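Local structure of alpha-14 giardin (Giardia lamblia, 3CHJ) at residues A[117-122]-A[129-134]; A[137-140]-A[144-147]; A[88-93]-A[121-126]; A[146-151]-A[231-236]. The protein binds calcium and phosphatidylserine as an annexin, and may act as a calcium-regulated structural element linking the phospholipid bilayer to the underlying axoneme. One frame throughout, in Å; residues are numbered along the deposited sequence.

Interaction 1: residues A[117-122]-A[129-134]; sequences REIRQL and DSLGDV
Leu-131, the first residue of helix 131-139, reaches across to the wall of helix 113-127 and meets Ile-119 there in an apolar contact. One methyl does the touching: CD1 of Leu-131 lies 3.8 Å from CG1 of Ile-119, and the same CD1 sits 3.7 Å from the backbone oxygen O of Ile-119. Chi1 of -177° sets CG of Leu-131 opposite the backbone N, and CD1 ends beside Ile-119, the two side chains meeting at a slant. Both residues are buried, and Ile-119 also packs on Cys-87 of helix 82-94.

The polar link runs through water. Water 1 donates to O of Arg-120 at 2.8 Å and accepts from N of Leu-131 at 3.0 Å, tying the two backbones together beside the leucine. The side chain of Arg-120 is engaged elsewhere, its NE and NH2 bonding to the carbonyls of Ala-153 and Gly-155.

Ser-130 caps the start of helix 131-139: its OG accepts from N of Asp-133 at 3.0 Å, with an N-H...O angle of 156°. Between the helices themselves there is an apolar touch and one water bridge but no direct polar bond, which implies that the polar link between these backbones depends on that water.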
loop_
_atom_site.group_PDB
_atom_site.type_symbol
_atom_site.label_atom_id
_atom_site.label_comp_id
_atom_site.label_asym_id
_atom_site.label_seq_id
_atom_site.Cartn_x
_atom_site.Cartn_y
_atom_site.Cartn_z
ATOM N N ARG A 117 11.449 -8.608 -4.527
ATOM C CA ARG A 117 12.678 -9.015 -5.222
ATOM C C ARG A 117 13.044 -7.981 -6.294
ATOM O O ARG A 117 14.194 -7.538 -6.396
ATOM C CB ARG A 117 12.472 -10.389 -5.847
ATOM C CG ARG A 117 13.668 -11.337 -5.744
ATOM C CD ARG A 117 13.305 -12.741 -6.227
ATOM N NE ARG A 117 11.936 -13.098 -5.861
ATOM C CZ ARG A 117 11.210 -14.052 -6.437
ATOM N NH1 ARG A 117 11.708 -14.778 -7.435
ATOM N NH2 ARG A 117 9.972 -14.273 -6.017
ATOM N N GLU A 118 12.045 -7.560 -7.059
ATOM C CA GLU A 118 12.251 -6.603 -8.128
ATOM C C GLU A 118 12.730 -5.266 -7.568
ATOM O O GLU A 118 13.660 -4.648 -8.094
ATOM C CB GLU A 118 10.951 -6.418 -8.917
ATOM C CG GLU A 118 11.043 -5.397 -10.043
ATOM C CD GLU A 118 9.726 -5.203 -10.818
ATOM O OE1 GLU A 118 8.628 -5.512 -10.290
ATOM O OE2 GLU A 118 9.802 -4.710 -11.965
ATOM N N ILE A 119 12.110 -4.807 -6.487
ATOM C CA ILE A 119 12.506 -3.503 -5.979
ATOM C C ILE A 119 13.834 -3.484 -5.222
ATOM O O ILE A 119 14.450 -2.447 -5.147
ATOM C CB ILE A 119 11.369 -2.748 -5.209
ATOM C CG1 ILE A 119 11.016 -3.444 -3.901
ATOM C CG2 ILE A 119 10.141 -2.538 -6.134
ATOM C CD1 ILE A 119 10.137 -2.590 -2.980
ATOM N N ARG A 120 14.291 -4.627 -4.696
ATOM C CA ARG A 120 15.631 -4.671 -4.099
ATOM C C ARG A 120 16.652 -4.260 -5.143
ATOM O O ARG A 120 17.529 -3.457 -4.880
ATOM C CB ARG A 120 15.997 -6.074 -3.607
ATOM C CG ARG A 120 15.193 -6.527 -2.421
ATOM C CD ARG A 120 15.599 -7.961 -2.102
ATOM N NE ARG A 120 14.750 -8.472 -1.046
ATOM C CZ ARG A 120 14.237 -9.696 -1.009
ATOM N NH1 ARG A 120 14.482 -10.582 -1.985
ATOM N NH2 ARG A 120 13.474 -10.024 0.023
ATOM N N GLN A 121 16.497 -4.812 -6.342
ATOM C CA GLN A 121 17.430 -4.547 -7.430
ATOM C C GLN A 121 17.272 -3.121 -7.979
ATOM O O GLN A 121 18.260 -2.374 -8.131
ATOM C CB GLN A 121 17.202 -5.587 -8.538
ATOM C CG GLN A 121 17.546 -7.023 -8.100
ATOM C CD GLN A 121 17.244 -8.094 -9.151
ATOM O OE1 GLN A 121 16.563 -9.090 -8.865
ATOM N NE2 GLN A 121 17.768 -7.914 -10.354
ATOM N N LEU A 122 16.018 -2.733 -8.218
ATOM C CA LEU A 122 15.738 -1.390 -8.727
ATOM C C LEU A 122 16.191 -0.315 -7.750
ATOM O O LEU A 122 16.741 0.713 -8.157
ATOM C CB LEU A 122 14.260 -1.215 -9.084
ATOM C CG LEU A 122 13.937 0.138 -9.721
ATOM C CD1 LEU A 122 14.755 0.405 -11.025
ATOM C CD2 LEU A 122 12.446 0.247 -9.991
ATOM N N ASP A 129 22.228 2.168 -2.950
ATOM C CA ASP A 129 22.057 1.724 -1.573
ATOM C C ASP A 129 21.298 0.424 -1.574
ATOM O O ASP A 129 20.499 0.171 -2.475
ATOM C CB ASP A 129 21.187 2.717 -0.793
ATOM C CG ASP A 129 21.880 4.027 -0.522
ATOM O OD1 ASP A 129 23.133 4.066 -0.425
ATOM O OD2 ASP A 129 21.151 5.031 -0.393
ATOM N N SER A 130 21.522 -0.376 -0.537
ATOM C CA SER A 130 20.724 -1.580 -0.321
ATOM C C SER A 130 19.398 -1.197 0.325
ATOM O O SER A 130 19.383 -0.490 1.317
ATOM C CB SER A 130 21.474 -2.526 0.610
ATOM O OG SER A 130 20.595 -3.433 1.279
ATOM N N LEU A 131 18.297 -1.669 -0.243
ATOM C CA LEU A 131 16.980 -1.393 0.327
ATOM C C LEU A 131 16.890 -1.964 1.757
ATOM O O LEU A 131 16.476 -1.256 2.687
ATOM C CB LEU A 131 15.916 -1.994 -0.599
ATOM C CG LEU A 131 14.435 -1.792 -0.290
ATOM C CD1 LEU A 131 13.638 -2.124 -1.540
ATOM C CD2 LEU A 131 14.018 -2.691 0.836
ATOM N N GLY A 132 17.295 -3.221 1.934
ATOM C CA GLY A 132 17.264 -3.847 3.253
ATOM C C GLY A 132 18.083 -3.062 4.258
ATOM O O GLY A 132 17.668 -2.852 5.397
ATOM N N ASP A 133 19.255 -2.603 3.829
ATOM C CA ASP A 133 20.158 -1.946 4.738
ATOM C C ASP A 133 19.648 -0.588 5.183
ATOM O O ASP A 133 19.762 -0.243 6.363
ATOM C CB ASP A 133 21.524 -1.792 4.089
ATOM C CG ASP A 133 22.318 -3.091 4.055
ATOM O OD1 ASP A 133 21.937 -4.114 4.700
ATOM O OD2 ASP A 133 23.362 -3.071 3.370
ATOM N N VAL A 134 19.068 0.175 4.251
ATOM C CA VAL A 134 18.542 1.497 4.584
ATOM C C VAL A 134 17.377 1.355 5.568
ATOM O O VAL A 134 17.273 2.108 6.535
ATOM C CB VAL A 134 18.093 2.268 3.326
ATOM C CG1 VAL A 134 17.356 3.540 3.717
ATOM C CG2 VAL A 134 19.309 2.606 2.476
HETATM O O HOH W 1 18.825 -3.613 -2.450
#

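Interaction 2: residues A[137-140]-A[144-147]; sequences KDCG and MWAK
The indole of Trp-145 presents the edge of its six-membered ring to SG of Cys-139, while CB of Ala-146 lies 3.9 Å above one face, offset toward the rim. This is a cysteine sulfur-aromatic contact of the edge type: SG is 4.8 Å from the centroid of the six-membered ring of Trp-145 and 80° off the ring normal. CZ3 of Trp-145 comes nearest to SG of Cys-139, at 3.6 Å, and CH2 of Trp-145 rests 3.7 Å from CB of Cys-139, so sulfur and methylene both lean on the same rim of the indole.

The contact joins the C-terminal end of helix 131-139 to the first turn of helix 144-154 within the annexin helical fold. CG of Trp-145 stands between its backbone N and carbonyl carbon (chi1 63°), and the rim of the six-membered ring ends beside Cys-139. The ring of Tyr-143 meets the indole nearly parallel, and Leu-228 and Ala-232 of helix 227-241 also touch Trp-145.

Helix 131-139 gives way at Gly-140, whose phi is positive (72°). CB of Ala-146 packs beside two carbonyl oxygens at this end, 3.8 Å from O of Cys-139 and 3.6 Å from O of Gly-140.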
loop_
_atom_site.group_PDB
_atom_site.type_symbol
_atom_site.label_atom_id
_atom_site.label_comp_id
_atom_site.label_asym_id
_atom_site.label_seq_id
_atom_site.Cartn_x
_atom_site.Cartn_y
_atom_site.Cartn_z
ATOM N N LYS A 137 18.820 0.296 9.052
ATOM C CA LYS A 137 19.562 1.405 9.669
ATOM C C LYS A 137 18.623 2.448 10.284
ATOM O O LYS A 137 18.859 2.951 11.394
ATOM C CB LYS A 137 20.485 2.044 8.631
ATOM C CG LYS A 137 21.241 3.282 9.106
ATOM C CD LYS A 137 22.257 3.708 8.047
ATOM C CE LYS A 137 21.608 4.498 6.928
ATOM N NZ LYS A 137 21.364 5.909 7.325
ATOM N N ASP A 138 17.529 2.723 9.585
ATOM C CA ASP A 138 16.597 3.755 10.009
ATOM C C ASP A 138 15.605 3.267 11.051
ATOM O O ASP A 138 15.217 4.032 11.930
ATOM C CB ASP A 138 15.887 4.357 8.793
ATOM C CG ASP A 138 16.854 5.085 7.869
ATOM O OD1 ASP A 138 17.886 5.588 8.345
ATOM O OD2 ASP A 138 16.578 5.143 6.665
ATOM N N CYS A 139 15.199 2.000 10.961
ATOM C CA CYS A 139 14.130 1.497 11.830
ATOM C C CYS A 139 14.630 0.705 13.037
ATOM O O CYS A 139 13.883 0.480 13.992
ATOM C CB CYS A 139 13.183 0.608 11.043
ATOM S SG CYS A 139 12.315 1.482 9.750
ATOM N N GLY A 140 15.867 0.229 12.967
ATOM C CA GLY A 140 16.381 -0.703 13.950
ATOM C C GLY A 140 15.753 -2.073 13.800
ATOM O O GLY A 140 15.121 -2.365 12.771
ATOM N N MET A 144 8.639 -4.965 17.109
ATOM C CA MET A 144 8.064 -6.051 16.299
ATOM C C MET A 144 7.737 -5.634 14.855
ATOM O O MET A 144 7.990 -6.403 13.928
ATOM C CB MET A 144 6.839 -6.676 16.985
ATOM C CG MET A 144 7.235 -7.498 18.216
ATOM S SD MET A 144 8.263 -8.942 17.826
ATOM C CE MET A 144 7.100 -10.019 17.003
ATOM N N TRP A 145 7.225 -4.418 14.649
ATOM C CA TRP A 145 6.927 -3.942 13.278
ATOM C C TRP A 145 8.226 -3.841 12.467
ATOM O O TRP A 145 8.206 -4.073 11.259
ATOM C CB TRP A 145 6.171 -2.603 13.250
ATOM C CG TRP A 145 6.915 -1.445 13.838
ATOM C CD1 TRP A 145 6.792 -0.968 15.112
ATOM C CD2 TRP A 145 7.902 -0.619 13.195
ATOM N NE1 TRP A 145 7.635 0.104 15.302
ATOM C CE2 TRP A 145 8.336 0.332 14.144
ATOM C CE3 TRP A 145 8.460 -0.591 11.908
ATOM C CZ2 TRP A 145 9.307 1.294 13.850
ATOM C CZ3 TRP A 145 9.421 0.382 11.616
ATOM C CH2 TRP A 145 9.848 1.295 12.586
ATOM N N ALA A 146 9.324 -3.480 13.135
ATOM C CA ALA A 146 10.638 -3.347 12.495
ATOM C C ALA A 146 11.200 -4.714 12.175
ATOM O O ALA A 146 11.683 -4.917 11.065
ATOM C CB ALA A 146 11.613 -2.512 13.402
ATOM N N LYS A 147 11.092 -5.660 13.112
ATOM C CA LYS A 147 11.544 -7.028 12.828
ATOM C C LYS A 147 10.759 -7.574 11.625
ATOM O O LYS A 147 11.314 -8.256 10.758
ATOM C CB LYS A 147 11.330 -7.947 14.030
ATOM C CG LYS A 147 12.174 -7.585 15.230
ATOM C CD LYS A 147 11.942 -8.571 16.376
ATOM C CE LYS A 147 12.734 -8.205 17.614
ATOM N NZ LYS A 147 14.200 -8.359 17.409
#

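Interaction 3: residues A[88-93]-A[121-126]; sequences ELIRGA and QLYYQL
Tyr-123 extends from helix 113-127 to helix 82-94 and ends against Ile-90 and Arg-91, a helix-helix contact of the all-helical annexin fold. In the first shell, CG2 of Ile-90 is 3.7 Å from CE1 of Tyr-123, approaching the ring at a slant. The backbone of Arg-91 takes the ring's edge: its N lies in the ring plane, 3.9 Å from CE1 of Tyr-123. Beyond the ring, the hydroxyl OH of Tyr-123 packs 3.5 Å from CA of Arg-91, and CD of Arg-91 comes within 3.8 Å of that OH.

Chi1 of -162° puts the Tyr-123 ring on the far side of CB from its backbone N, with OH ending beside Arg-91. Arg-91 bends at chi2 (73°) and crosses the tyrosine at about a right angle, its guanidinium plane turned 55° from the ring.

Further out, Ile-90 rests on Leu-104 of helix 101-108 and on Ile-119 of helix 113-127, and the ring of Tyr-127 meets that of Tyr-123. The guanidinium also has a long, weak ion pair with Asp-129. Between the two polar ends sits water 2, which accepts from NH1 of Arg-91 at 3.1 Å and is hydrogen-bonded to OH of Tyr-123 at 2.7 Å.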
loop_
_atom_site.group_PDB
_atom_site.type_symbol
_atom_site.label_atom_id
_atom_site.label_comp_id
_atom_site.label_asym_id
_atom_site.label_seq_id
_atom_site.Cartn_x
_atom_site.Cartn_y
_atom_site.Cartn_z
ATOM N N GLU A 88 10.686 4.980 -4.856
ATOM C CA GLU A 88 10.642 6.408 -4.516
ATOM C C GLU A 88 9.988 6.652 -3.156
ATOM O O GLU A 88 10.428 7.534 -2.406
ATOM C CB GLU A 88 9.943 7.220 -5.591
ATOM C CG GLU A 88 10.687 7.180 -6.920
ATOM C CD GLU A 88 9.975 7.973 -8.000
ATOM O OE1 GLU A 88 8.965 8.617 -7.673
ATOM O OE2 GLU A 88 10.435 7.949 -9.163
ATOM N N LEU A 89 8.961 5.868 -2.833
ATOM C CA LEU A 89 8.317 6.005 -1.517
ATOM C C LEU A 89 9.268 5.601 -0.384
ATOM O O LEU A 89 9.346 6.280 0.626
ATOM C CB LEU A 89 7.032 5.173 -1.424
ATOM C CG LEU A 89 5.889 5.676 -2.311
ATOM C CD1 LEU A 89 4.751 4.644 -2.351
ATOM C CD2 LEU A 89 5.355 7.010 -1.798
ATOM N N ILE A 90 9.986 4.497 -0.564
ATOM C CA ILE A 90 10.981 4.066 0.446
ATOM C C ILE A 90 12.103 5.095 0.603
ATOM O O ILE A 90 12.489 5.426 1.718
ATOM C CB ILE A 90 11.561 2.681 0.099
ATOM C CG1 ILE A 90 10.460 1.636 0.211
ATOM C CG2 ILE A 90 12.771 2.358 0.980
ATOM C CD1 ILE A 90 10.853 0.327 -0.446
ATOM N N ARG A 91 12.596 5.617 -0.516
ATOM C CA ARG A 91 13.592 6.684 -0.491
ATOM C C ARG A 91 13.083 7.930 0.255
ATOM O O ARG A 91 13.784 8.474 1.125
ATOM C CB ARG A 91 13.980 7.041 -1.917
ATOM C CG ARG A 91 14.944 8.224 -2.022
ATOM C CD ARG A 91 16.374 7.888 -1.592
ATOM N NE ARG A 91 17.250 9.035 -1.874
ATOM C CZ ARG A 91 18.577 9.019 -1.846
ATOM N NH1 ARG A 91 19.245 7.913 -1.563
ATOM N NH2 ARG A 91 19.246 10.134 -2.115
ATOM N N GLY A 92 11.869 8.365 -0.082
ATOM C CA GLY A 92 11.243 9.520 0.569
ATOM C C GLY A 92 11.110 9.329 2.068
ATOM O O GLY A 92 11.238 10.285 2.850
ATOM N N ALA A 93 10.875 8.086 2.486
ATOM C CA ALA A 93 10.637 7.789 3.893
ATOM C C ALA A 93 11.933 7.681 4.696
ATOM O O ALA A 93 11.890 7.634 5.923
ATOM C CB ALA A 93 9.824 6.496 4.033
ATOM N N GLN A 121 16.497 -4.812 -6.342
ATOM C CA GLN A 121 17.430 -4.547 -7.430
ATOM C C GLN A 121 17.272 -3.121 -7.979
ATOM O O GLN A 121 18.260 -2.374 -8.131
ATOM C CB GLN A 121 17.202 -5.587 -8.538
ATOM C CG GLN A 121 17.546 -7.023 -8.100
ATOM C CD GLN A 121 17.244 -8.094 -9.151
ATOM O OE1 GLN A 121 16.563 -9.090 -8.865
ATOM N NE2 GLN A 121 17.768 -7.914 -10.354
ATOM N N LEU A 122 16.018 -2.733 -8.218
ATOM C CA LEU A 122 15.738 -1.390 -8.727
ATOM C C LEU A 122 16.191 -0.315 -7.750
ATOM O O LEU A 122 16.741 0.713 -8.157
ATOM C CB LEU A 122 14.260 -1.215 -9.084
ATOM C CG LEU A 122 13.937 0.138 -9.721
ATOM C CD1 LEU A 122 14.755 0.405 -11.025
ATOM C CD2 LEU A 122 12.446 0.247 -9.991
ATOM N N TYR A 123 15.963 -0.550 -6.455
ATOM C CA TYR A 123 16.410 0.404 -5.434
ATOM C C TYR A 123 17.919 0.655 -5.504
ATOM O O TYR A 123 18.386 1.794 -5.443
ATOM C CB TYR A 123 16.036 -0.075 -4.010
ATOM C CG TYR A 123 16.076 1.056 -3.003
ATOM C CD1 TYR A 123 14.932 1.848 -2.787
ATOM C CD2 TYR A 123 17.238 1.354 -2.289
ATOM C CE1 TYR A 123 14.960 2.908 -1.908
ATOM C CE2 TYR A 123 17.273 2.411 -1.384
ATOM C CZ TYR A 123 16.134 3.193 -1.212
ATOM O OH TYR A 123 16.131 4.258 -0.353
ATOM N N TYR A 124 18.677 -0.433 -5.612
ATOM C CA TYR A 124 20.114 -0.324 -5.730
ATOM C C TYR A 124 20.500 0.430 -7.007
ATOM O O TYR A 124 21.406 1.262 -6.972
ATOM C CB TYR A 124 20.767 -1.714 -5.700
ATOM C CG TYR A 124 22.259 -1.587 -5.801
ATOM C CD1 TYR A 124 22.904 -1.754 -7.031
ATOM C CD2 TYR A 124 23.017 -1.254 -4.685
ATOM C CE1 TYR A 124 24.299 -1.621 -7.139
ATOM C CE2 TYR A 124 24.403 -1.106 -4.775
ATOM C CZ TYR A 124 25.031 -1.290 -6.004
ATOM O OH TYR A 124 26.405 -1.133 -6.062
ATOM N N GLN A 125 19.825 0.138 -8.117
ATOM C CA GLN A 125 20.110 0.858 -9.382
ATOM C C GLN A 125 19.850 2.349 -9.311
ATOM O O GLN A 125 20.579 3.132 -9.900
ATOM C CB GLN A 125 19.378 0.238 -10.564
ATOM C CG GLN A 125 19.817 -1.194 -10.868
ATOM C CD GLN A 125 21.339 -1.364 -11.059
ATOM O OE1 GLN A 125 21.910 -2.411 -10.705
ATOM N NE2 GLN A 125 21.990 -0.355 -11.634
ATOM N N LEU A 126 18.812 2.742 -8.579
ATOM C CA LEU A 126 18.434 4.147 -8.488
ATOM C C LEU A 126 19.270 4.936 -7.503
ATOM O O LEU A 126 19.559 6.112 -7.730
ATOM C CB LEU A 126 16.958 4.270 -8.089
ATOM C CG LEU A 126 15.900 3.799 -9.095
ATOM C CD1 LEU A 126 14.548 3.806 -8.447
ATOM C CD2 LEU A 126 15.901 4.718 -10.328
HETATM O O HOH W 2 18.592 5.373 0.075
#

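Interaction 4: residues A[146-151]-A[231-236]; sequences AKLINA and YAFKLA
Leu-148 of helix 144-154 plants its CD2 methyl on the ring of Phe-233 from helix 227-241, a CH-pi contact between two packed helices of the annexin fold. Across the 146-151 and 231-236 segments the axes come within 10.4 Å, with their N-to-C directions 42° apart.

The tight part is centred on that one methyl. CD2 of Leu-148 lies 3.9 Å from the centroid of the Phe-233 ring and only 7° off the ring normal, so it sits squarely over the middle of the face. CB of Leu-148 adds a second touch, 4.1 Å from CZ of Phe-233. Chi1 of 177° and a bend at chi2 bring the leucine methyl to this place. Phe-233 is held from elsewhere too: Phe-225 stacks on its ring and Phe-193 meets it edge-to-face.

The packing against the alanines is slightly looser. The same CD2 touches the backbone and CB of Ala-232 and the CB of Ala-236, at somewhat longer range. The partly exposed Lys-147 and Lys-234 flank the contact; NZ of Lys-147 bonds to O of Asp-141 and NZ of Lys-234 makes a salt bridge to Glu-230. On the alanine side, CD2 of Leu-148 is 4.1 Å from O of Ala-232, 4.4 Å from CB of Ala-232 and 4.2 Å from CB of Ala-236.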
loop_
_atom_site.group_PDB
_atom_site.type_symbol
_atom_site.label_atom_id
_atom_site.label_comp_id
_atom_site.label_asym_id
_atom_site.label_seq_id
_atom_site.Cartn_x
_atom_site.Cartn_y
_atom_site.Cartn_z
ATOM N N ALA A 146 9.324 -3.480 13.135
ATOM C CA ALA A 146 10.638 -3.347 12.495
ATOM C C ALA A 146 11.200 -4.714 12.175
ATOM O O ALA A 146 11.683 -4.917 11.065
ATOM C CB ALA A 146 11.613 -2.512 13.402
ATOM N N LYS A 147 11.092 -5.660 13.112
ATOM C CA LYS A 147 11.544 -7.028 12.828
ATOM C C LYS A 147 10.759 -7.574 11.625
ATOM O O LYS A 147 11.314 -8.256 10.758
ATOM C CB LYS A 147 11.330 -7.947 14.030
ATOM C CG LYS A 147 12.174 -7.585 15.230
ATOM C CD LYS A 147 11.942 -8.571 16.376
ATOM C CE LYS A 147 12.734 -8.205 17.614
ATOM N NZ LYS A 147 14.200 -8.359 17.409
ATOM N N LEU A 148 9.461 -7.262 11.576
ATOM C CA LEU A 148 8.601 -7.777 10.522
ATOM C C LEU A 148 9.011 -7.197 9.165
ATOM O O LEU A 148 9.215 -7.961 8.210
ATOM C CB LEU A 148 7.119 -7.504 10.829
ATOM C CG LEU A 148 6.144 -7.954 9.746
ATOM C CD1 LEU A 148 6.216 -9.473 9.545
ATOM C CD2 LEU A 148 4.763 -7.524 10.121
ATOM N N ILE A 149 9.105 -5.865 9.046
ATOM C CA ILE A 149 9.470 -5.295 7.738
ATOM C C ILE A 149 10.916 -5.638 7.332
ATOM O O ILE A 149 11.180 -5.790 6.149
ATOM C CB ILE A 149 9.174 -3.793 7.584
ATOM C CG1 ILE A 149 10.092 -2.950 8.492
ATOM C CG2 ILE A 149 7.690 -3.536 7.819
ATOM C CD1 ILE A 149 9.953 -1.421 8.243
ATOM N N ASN A 150 11.835 -5.760 8.300
ATOM C CA ASN A 150 13.195 -6.199 7.962
ATOM C C ASN A 150 13.182 -7.618 7.399
ATOM O O ASN A 150 13.903 -7.923 6.416
ATOM C CB ASN A 150 14.111 -6.156 9.190
ATOM C CG ASN A 150 14.478 -4.748 9.601
ATOM O OD1 ASN A 150 14.515 -3.819 8.771
ATOM N ND2 ASN A 150 14.757 -4.575 10.876
ATOM N N ALA A 151 12.387 -8.500 8.005
ATOM C CA ALA A 151 12.312 -9.876 7.518
ATOM C C ALA A 151 11.735 -9.918 6.101
ATOM O O ALA A 151 12.163 -10.701 5.235
ATOM C CB ALA A 151 11.487 -10.722 8.455
ATOM N N TYR A 231 -0.837 -2.112 13.902
ATOM C CA TYR A 231 -1.175 -1.753 12.531
ATOM C C TYR A 231 -0.431 -2.683 11.556
ATOM O O TYR A 231 -1.035 -3.224 10.610
ATOM C CB TYR A 231 -0.797 -0.288 12.279
ATOM C CG TYR A 231 -1.029 0.095 10.849
ATOM C CD1 TYR A 231 -2.303 0.434 10.391
ATOM C CD2 TYR A 231 0.027 0.119 9.955
ATOM C CE1 TYR A 231 -2.511 0.771 9.037
ATOM C CE2 TYR A 231 -0.171 0.449 8.599
ATOM C CZ TYR A 231 -1.451 0.788 8.164
ATOM O OH TYR A 231 -1.661 1.125 6.835
ATOM N N ALA A 232 0.866 -2.869 11.792
ATOM C CA ALA A 232 1.713 -3.661 10.892
ATOM C C ALA A 232 1.232 -5.106 10.805
ATOM O O ALA A 232 1.093 -5.632 9.706
ATOM C CB ALA A 232 3.150 -3.605 11.323
ATOM N N PHE A 233 0.972 -5.743 11.942
ATOM C CA PHE A 233 0.535 -7.156 11.887
ATOM C C PHE A 233 -0.884 -7.313 11.366
ATOM O O PHE A 233 -1.190 -8.312 10.682
ATOM C CB PHE A 233 0.758 -7.857 13.229
ATOM C CG PHE A 233 2.181 -8.274 13.438
ATOM C CD1 PHE A 233 2.574 -9.589 13.144
ATOM C CD2 PHE A 233 3.130 -7.370 13.891
ATOM C CE1 PHE A 233 3.913 -10.002 13.313
ATOM C CE2 PHE A 233 4.470 -7.768 14.062
ATOM C CZ PHE A 233 4.855 -9.090 13.792
ATOM N N LYS A 234 -1.753 -6.343 11.649
ATOM C CA LYS A 234 -3.087 -6.358 11.036
ATOM C C LYS A 234 -2.971 -6.193 9.515
ATOM O O LYS A 234 -3.646 -6.899 8.747
ATOM C CB LYS A 234 -3.955 -5.231 11.594
ATOM C CG LYS A 234 -4.499 -5.465 12.984
ATOM C CD LYS A 234 -5.291 -4.238 13.415
ATOM C CE LYS A 234 -6.083 -4.576 14.652
ATOM N NZ LYS A 234 -6.964 -3.443 15.074
ATOM N N LEU A 235 -2.112 -5.270 9.084
ATOM C CA LEU A 235 -1.947 -4.997 7.656
ATOM C C LEU A 235 -1.382 -6.232 6.941
ATOM O O LEU A 235 -1.902 -6.603 5.883
ATOM C CB LEU A 235 -1.061 -3.763 7.451
ATOM C CG LEU A 235 -0.887 -3.390 5.974
ATOM C CD1 LEU A 235 -2.210 -2.992 5.351
ATOM C CD2 LEU A 235 0.168 -2.279 5.824
ATOM N N ALA A 236 -0.380 -6.885 7.537
ATOM C CA ALA A 236 0.213 -8.105 6.974
ATOM C C ALA A 236 -0.842 -9.204 6.929
ATOM O O ALA A 236 -0.973 -9.905 5.920
ATOM C CB ALA A 236 1.414 -8.566 7.780
#

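How the interactions relate
Interactions 1 and 3 lie close, their centres 7 Å apart: both use helix 113-127, and O of Asp-129 packs 3.5 Å from CD2 of Tyr-123. Interaction 2 follows along helix 131-139, its centre 15 Å from that of interaction 1, and hands on to interaction 4 through helix 144-154, with centres 9 Å apart. There ND2 of Asn-150 probably hydrogen-bonds to O of Gly-140 at 2.9 Å, and CB of Trp-145 packs 3.7 Å from CB of Ala-232. In interaction 4 the Phe-233 side chain is about 11 Å from the calcium ion, which is bound at a site that includes Glu-185 and Glu-224.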